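Local coordinates for amide synthase (Vibrio cholerae, PDB 1L5A), which is a condensation enzyme of nonribosomal peptide synthesis, an amide synthase of the vibriobactin pathway that probably joins an acyl group to an amine, at residues L37-I49 with F137-L149. Sequence-based numbering, arbitrary orientation.
Sequences LLLRALHLTVSEI and FEQRLSQHYQSLL
Glu48 OE2 is gripped by two donors of helix 131-150, Arg140 NH2 at 2.7 Å and His144 NE2 at 2.5 Å. The two approaches differ: Arg140 NH2 takes the syn lone pair of OE2, whereas His144 NE2 comes from above the carboxylate, 46° out of its plane, although Glu48 OE2 lies in the imidazole plane. Arg140 NE binds Glu48 OE1 at 2.8 Å, making the salt bridge a side-on, two-nitrogen grip; Phe158 N also bonds Glu48 OE1, and Arg140 NH2 also bonds Thr155 O. With three donor contacts from Arg140 and His144, Glu48 is probably ionised. Leu44 CB sits over one face of the imidazole, a CH-pi contact 3.8 Å from the His144 ring centroid, while Arg140 NH1 lies farther off, toward the rim of the opposite face.

Beyond this polar end the interface is largely apolar, with knobs-into-holes packing. Ala41 sits among Leu141, His144, Tyr145 and Leu148, where the CA atoms of Ala41 and His144 come within 5.0 Å. Leu141 answers among Leu38, Ala41, Leu42 and Thr45; CG anti to the backbone N (chi1 168°) carries its CD1 to 3.8 Å from Leu42 CB. Thr45 CG2 packs on Arg140 CB, its OG1 satisfied by Ala41 O, while Leu42 CD1 meets the edge of the Phe137 ring, 3.6 Å from Phe137 CZ.

The segment axes approach to 8.2 Å with their directions 132° apart. Both helices cover the same side of the five-stranded sheet of the condensation fold: Leu38 and Leu141 rest on Ile120 of strand 117-125, Leu42 on Val110 of strand 107-114, and Leu141 also on Leu27 of strand 22-30.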
loop_
_atom_site.group_PDB
_atom_site.type_symbol
_atom_site.label_atom_id
_atom_site.label_comp_id
_atom_site.label_asym_id
_atom_site.label_seq_id
_atom_site.Cartn_x
_atom_site.Cartn_y
_atom_site.Cartn_z
ATOM N N LEU A 37 29.699 -5.958 -30.721
ATOM C CA LEU A 37 28.804 -5.277 -29.794
ATOM C C LEU A 37 27.643 -6.171 -29.292
ATOM O O LEU A 37 27.210 -6.054 -28.132
ATOM C CB LEU A 37 28.274 -3.976 -30.422
ATOM C CG LEU A 37 29.321 -2.867 -30.716
ATOM C CD1 LEU A 37 28.602 -1.570 -31.053
ATOM C CD2 LEU A 37 30.225 -2.615 -29.516
ATOM N N LEU A 38 27.160 -7.080 -30.138
ATOM C CA LEU A 38 26.072 -7.977 -29.731
ATOM C C LEU A 38 26.604 -8.879 -28.628
ATOM O O LEU A 38 25.943 -9.085 -27.610
ATOM C CB LEU A 38 25.587 -8.823 -30.916
ATOM C CG LEU A 38 24.395 -9.799 -30.827
ATOM C CD1 LEU A 38 24.788 -10.993 -30.022
ATOM C CD2 LEU A 38 23.173 -9.126 -30.223
ATOM N N LEU A 39 27.810 -9.397 -28.823
ATOM C CA LEU A 39 28.422 -10.268 -27.832
ATOM C C LEU A 39 28.595 -9.557 -26.493
ATOM O O LEU A 39 28.340 -10.140 -25.436
ATOM C CB LEU A 39 29.782 -10.780 -28.321
ATOM C CG LEU A 39 29.849 -11.784 -29.478
ATOM C CD1 LEU A 39 31.279 -12.246 -29.623
ATOM C CD2 LEU A 39 28.963 -12.987 -29.212
ATOM N N ARG A 40 29.042 -8.304 -26.534
ATOM C CA ARG A 40 29.228 -7.516 -25.321
ATOM C C ARG A 40 27.845 -7.329 -24.694
ATOM O O ARG A 40 27.656 -7.520 -23.488
ATOM C CB ARG A 40 29.817 -6.154 -25.680
ATOM C CG ARG A 40 29.904 -5.177 -24.527
ATOM C CD ARG A 40 30.944 -5.599 -23.516
ATOM N NE ARG A 40 31.139 -4.590 -22.474
ATOM C CZ ARG A 40 31.760 -4.829 -21.326
ATOM N NH1 ARG A 40 32.244 -6.042 -21.070
ATOM N NH2 ARG A 40 31.895 -3.864 -20.434
ATOM N N ALA A 41 26.886 -6.931 -25.528
ATOM C CA ALA A 41 25.515 -6.742 -25.070
ATOM C C ALA A 41 25.003 -7.992 -24.360
ATOM O O ALA A 41 24.432 -7.880 -23.270
ATOM C CB ALA A 41 24.607 -6.409 -26.241
ATOM N N LEU A 42 25.210 -9.179 -24.954
ATOM C CA LEU A 42 24.731 -10.406 -24.323
ATOM C C LEU A 42 25.459 -10.650 -23.009
ATOM O O LEU A 42 24.839 -11.025 -22.021
ATOM C CB LEU A 42 24.881 -11.609 -25.266
ATOM C CG LEU A 42 24.554 -13.014 -24.727
ATOM C CD1 LEU A 42 23.098 -13.127 -24.357
ATOM C CD2 LEU A 42 24.877 -14.035 -25.773
ATOM N N HIS A 43 26.774 -10.428 -22.993
ATOM C CA HIS A 43 27.591 -10.594 -21.784
ATOM C C HIS A 43 27.115 -9.633 -20.685
ATOM O O HIS A 43 27.113 -9.971 -19.496
ATOM C CB HIS A 43 29.053 -10.294 -22.093
ATOM C CG HIS A 43 29.903 -10.131 -20.873
ATOM N ND1 HIS A 43 30.550 -11.187 -20.268
ATOM C CD2 HIS A 43 30.184 -9.038 -20.123
ATOM C CE1 HIS A 43 31.195 -10.752 -19.200
ATOM N NE2 HIS A 43 30.987 -9.452 -19.088
ATOM N N LEU A 44 26.751 -8.418 -21.076
ATOM C CA LEU A 44 26.259 -7.450 -20.109
ATOM C C LEU A 44 24.892 -7.891 -19.570
ATOM O O LEU A 44 24.679 -7.942 -18.352
ATOM C CB LEU A 44 26.141 -6.057 -20.748
ATOM C CG LEU A 44 27.456 -5.301 -21.010
ATOM C CD1 LEU A 44 27.145 -3.953 -21.633
ATOM C CD2 LEU A 44 28.226 -5.104 -19.698
ATOM N N THR A 45 23.969 -8.224 -20.466
ATOM C CA THR A 45 22.651 -8.629 -20.020
ATOM C C THR A 45 22.680 -9.755 -18.991
ATOM O O THR A 45 22.043 -9.656 -17.934
ATOM C CB THR A 45 21.792 -9.086 -21.176
ATOM O OG1 THR A 45 21.654 -8.012 -22.105
ATOM C CG2 THR A 45 20.424 -9.489 -20.666
ATOM N N VAL A 46 23.418 -10.816 -19.314
ATOM C CA VAL A 46 23.544 -11.982 -18.453
ATOM C C VAL A 46 24.158 -11.664 -17.081
ATOM O O VAL A 46 23.812 -12.288 -16.076
ATOM C CB VAL A 46 24.351 -13.097 -19.196
ATOM C CG1 VAL A 46 24.866 -14.099 -18.241
ATOM C CG2 VAL A 46 23.451 -13.809 -20.201
ATOM N N SER A 47 25.055 -10.693 -17.019
ATOM C CA SER A 47 25.670 -10.327 -15.737
ATOM C C SER A 47 24.666 -9.769 -14.775
ATOM O O SER A 47 24.780 -9.957 -13.572
ATOM C CB SER A 47 26.756 -9.288 -15.924
ATOM O OG SER A 47 27.839 -9.891 -16.603
ATOM N N GLU A 48 23.674 -9.079 -15.314
ATOM C CA GLU A 48 22.640 -8.469 -14.498
ATOM C C GLU A 48 21.622 -9.443 -13.906
ATOM O O GLU A 48 20.863 -9.060 -13.013
ATOM C CB GLU A 48 21.907 -7.405 -15.315
ATOM C CG GLU A 48 22.785 -6.241 -15.796
ATOM C CD GLU A 48 21.992 -5.215 -16.578
ATOM O OE1 GLU A 48 20.745 -5.222 -16.469
ATOM O OE2 GLU A 48 22.606 -4.396 -17.291
ATOM N N ILE A 49 21.602 -10.691 -14.386
ATOM C CA ILE A 49 20.627 -11.668 -13.909
ATOM C C ILE A 49 21.211 -12.589 -12.864
ATOM O O ILE A 49 21.788 -13.612 -13.195
ATOM C CB ILE A 49 20.091 -12.522 -15.081
ATOM C CG1 ILE A 49 19.678 -11.609 -16.232
ATOM C CG2 ILE A 49 18.875 -13.345 -14.635
ATOM C CD1 ILE A 49 19.078 -12.356 -17.407
ATOM N N PHE A 137 14.768 -10.688 -20.428
ATOM C CA PHE A 137 16.137 -10.956 -20.855
ATOM C C PHE A 137 16.344 -10.477 -22.302
ATOM O O PHE A 137 17.407 -9.969 -22.656
ATOM C CB PHE A 137 16.430 -12.459 -20.770
ATOM C CG PHE A 137 17.590 -12.904 -21.622
ATOM C CD1 PHE A 137 18.899 -12.838 -21.141
ATOM C CD2 PHE A 137 17.374 -13.404 -22.911
ATOM C CE1 PHE A 137 19.984 -13.272 -21.933
ATOM C CE2 PHE A 137 18.454 -13.844 -23.716
ATOM C CZ PHE A 137 19.765 -13.780 -23.228
ATOM N N GLU A 138 15.323 -10.636 -23.134
ATOM C CA GLU A 138 15.436 -10.248 -24.533
ATOM C C GLU A 138 15.450 -8.755 -24.718
ATOM O O GLU A 138 16.259 -8.230 -25.472
ATOM C CB GLU A 138 14.307 -10.900 -25.357
ATOM C CG GLU A 138 14.357 -12.438 -25.257
ATOM C CD GLU A 138 13.188 -13.132 -25.914
ATOM O OE1 GLU A 138 12.080 -12.548 -25.925
ATOM O OE2 GLU A 138 13.375 -14.277 -26.400
ATOM N N GLN A 139 14.561 -8.067 -24.019
ATOM C CA GLN A 139 14.494 -6.623 -24.121
ATOM C C GLN A 139 15.788 -5.989 -23.591
ATOM O O GLN A 139 16.311 -5.025 -24.164
ATOM C CB GLN A 139 13.267 -6.107 -23.360
ATOM C CG GLN A 139 11.914 -6.534 -23.964
ATOM C CD GLN A 139 11.789 -6.171 -25.444
ATOM O OE1 GLN A 139 11.975 -5.014 -25.829
ATOM N NE2 GLN A 139 11.481 -7.163 -26.280
ATOM N N ARG A 140 16.318 -6.544 -22.510
ATOM C CA ARG A 140 17.553 -6.031 -21.949
ATOM C C ARG A 140 18.678 -6.224 -22.993
ATOM O O ARG A 140 19.481 -5.322 -23.238
ATOM C CB ARG A 140 17.873 -6.777 -20.655
ATOM C CG ARG A 140 18.988 -6.151 -19.837
ATOM C CD ARG A 140 18.757 -4.670 -19.640
ATOM N NE ARG A 140 19.816 -4.069 -18.842
ATOM C CZ ARG A 140 20.095 -2.768 -18.802
ATOM N NH1 ARG A 140 19.394 -1.907 -19.516
ATOM N NH2 ARG A 140 21.095 -2.333 -18.057
ATOM N N LEU A 141 18.724 -7.387 -23.630
ATOM C CA LEU A 141 19.757 -7.624 -24.626
ATOM C C LEU A 141 19.646 -6.529 -25.672
ATOM O O LEU A 141 20.644 -5.944 -26.100
ATOM C CB LEU A 141 19.574 -8.988 -25.270
ATOM C CG LEU A 141 20.420 -9.230 -26.507
ATOM C CD1 LEU A 141 21.903 -9.326 -26.119
ATOM C CD2 LEU A 141 19.937 -10.525 -27.180
ATOM N N SER A 142 18.416 -6.265 -26.080
ATOM C CA SER A 142 18.139 -5.224 -27.046
ATOM C C SER A 142 18.691 -3.881 -26.537
ATOM O O SER A 142 19.437 -3.195 -27.234
ATOM C CB SER A 142 16.629 -5.103 -27.225
ATOM O OG SER A 142 16.310 -4.131 -28.195
ATOM N N GLN A 143 18.316 -3.514 -25.313
ATOM C CA GLN A 143 18.749 -2.259 -24.733
ATOM C C GLN A 143 20.256 -2.081 -24.723
ATOM O O GLN A 143 20.771 -1.046 -25.162
ATOM C CB GLN A 143 18.203 -2.111 -23.316
ATOM C CG GLN A 143 16.709 -2.162 -23.268
ATOM C CD GLN A 143 16.146 -2.040 -21.858
ATOM O OE1 GLN A 143 16.758 -2.482 -20.878
ATOM N NE2 GLN A 143 14.959 -1.453 -21.755
ATOM N N HIS A 144 20.975 -3.074 -24.230
ATOM C CA HIS A 144 22.415 -2.939 -24.204
ATOM C C HIS A 144 22.993 -2.800 -25.603
ATOM O O HIS A 144 23.908 -1.997 -25.811
ATOM C CB HIS A 144 23.060 -4.111 -23.479
ATOM C CG HIS A 144 23.056 -3.979 -21.988
ATOM N ND1 HIS A 144 23.557 -2.868 -21.340
ATOM C CD2 HIS A 144 22.678 -4.843 -21.015
ATOM C CE1 HIS A 144 23.494 -3.057 -20.033
ATOM N NE2 HIS A 144 22.966 -4.247 -19.809
ATOM N N TYR A 145 22.462 -3.548 -26.572
ATOM C CA TYR A 145 22.987 -3.443 -27.936
ATOM C C TYR A 145 22.809 -2.022 -28.479
ATOM O O TYR A 145 23.740 -1.436 -29.032
ATOM C CB TYR A 145 22.302 -4.429 -28.894
ATOM C CG TYR A 145 22.884 -4.390 -30.299
ATOM C CD1 TYR A 145 24.112 -4.987 -30.582
ATOM C CD2 TYR A 145 22.231 -3.705 -31.336
ATOM C CE1 TYR A 145 24.680 -4.905 -31.859
ATOM C CE2 TYR A 145 22.792 -3.612 -32.619
ATOM C CZ TYR A 145 24.021 -4.217 -32.871
ATOM O OH TYR A 145 24.598 -4.142 -34.123
ATOM N N GLN A 146 21.615 -1.470 -28.323
ATOM C CA GLN A 146 21.348 -0.131 -28.818
ATOM C C GLN A 146 22.267 0.886 -28.163
ATOM O O GLN A 146 22.733 1.804 -28.820
ATOM C CB GLN A 146 19.890 0.243 -28.556
ATOM C CG GLN A 146 19.483 1.654 -28.967
ATOM C CD GLN A 146 19.868 1.997 -30.395
ATOM O OE1 GLN A 146 19.711 1.186 -31.311
ATOM N NE2 GLN A 146 20.367 3.212 -30.592
ATOM N N SER A 147 22.525 0.716 -26.871
ATOM C CA SER A 147 23.384 1.632 -26.154
ATOM C C SER A 147 24.780 1.536 -26.706
ATOM O O SER A 147 25.403 2.552 -26.981
ATOM C CB SER A 147 23.418 1.319 -24.655
ATOM O OG SER A 147 22.263 1.798 -23.997
ATOM N N LEU A 148 25.273 0.320 -26.887
ATOM C CA LEU A 148 26.620 0.167 -27.394
ATOM C C LEU A 148 26.748 0.740 -28.790
ATOM O O LEU A 148 27.720 1.420 -29.105
ATOM C CB LEU A 148 27.020 -1.301 -27.380
ATOM C CG LEU A 148 27.203 -1.802 -25.940
ATOM C CD1 LEU A 148 27.138 -3.355 -25.862
ATOM C CD2 LEU A 148 28.527 -1.262 -25.409
ATOM N N LEU A 149 25.750 0.485 -29.625
ATOM C CA LEU A 149 25.779 0.957 -31.000
ATOM C C LEU A 149 25.713 2.473 -31.084
ATOM O O LEU A 149 26.424 3.083 -31.873
ATOM C CB LEU A 149 24.618 0.348 -31.780
ATOM C CG LEU A 149 24.619 0.450 -33.306
ATOM C CD1 LEU A 149 25.724 -0.435 -33.899
ATOM C CD2 LEU A 149 23.250 0.004 -33.835
#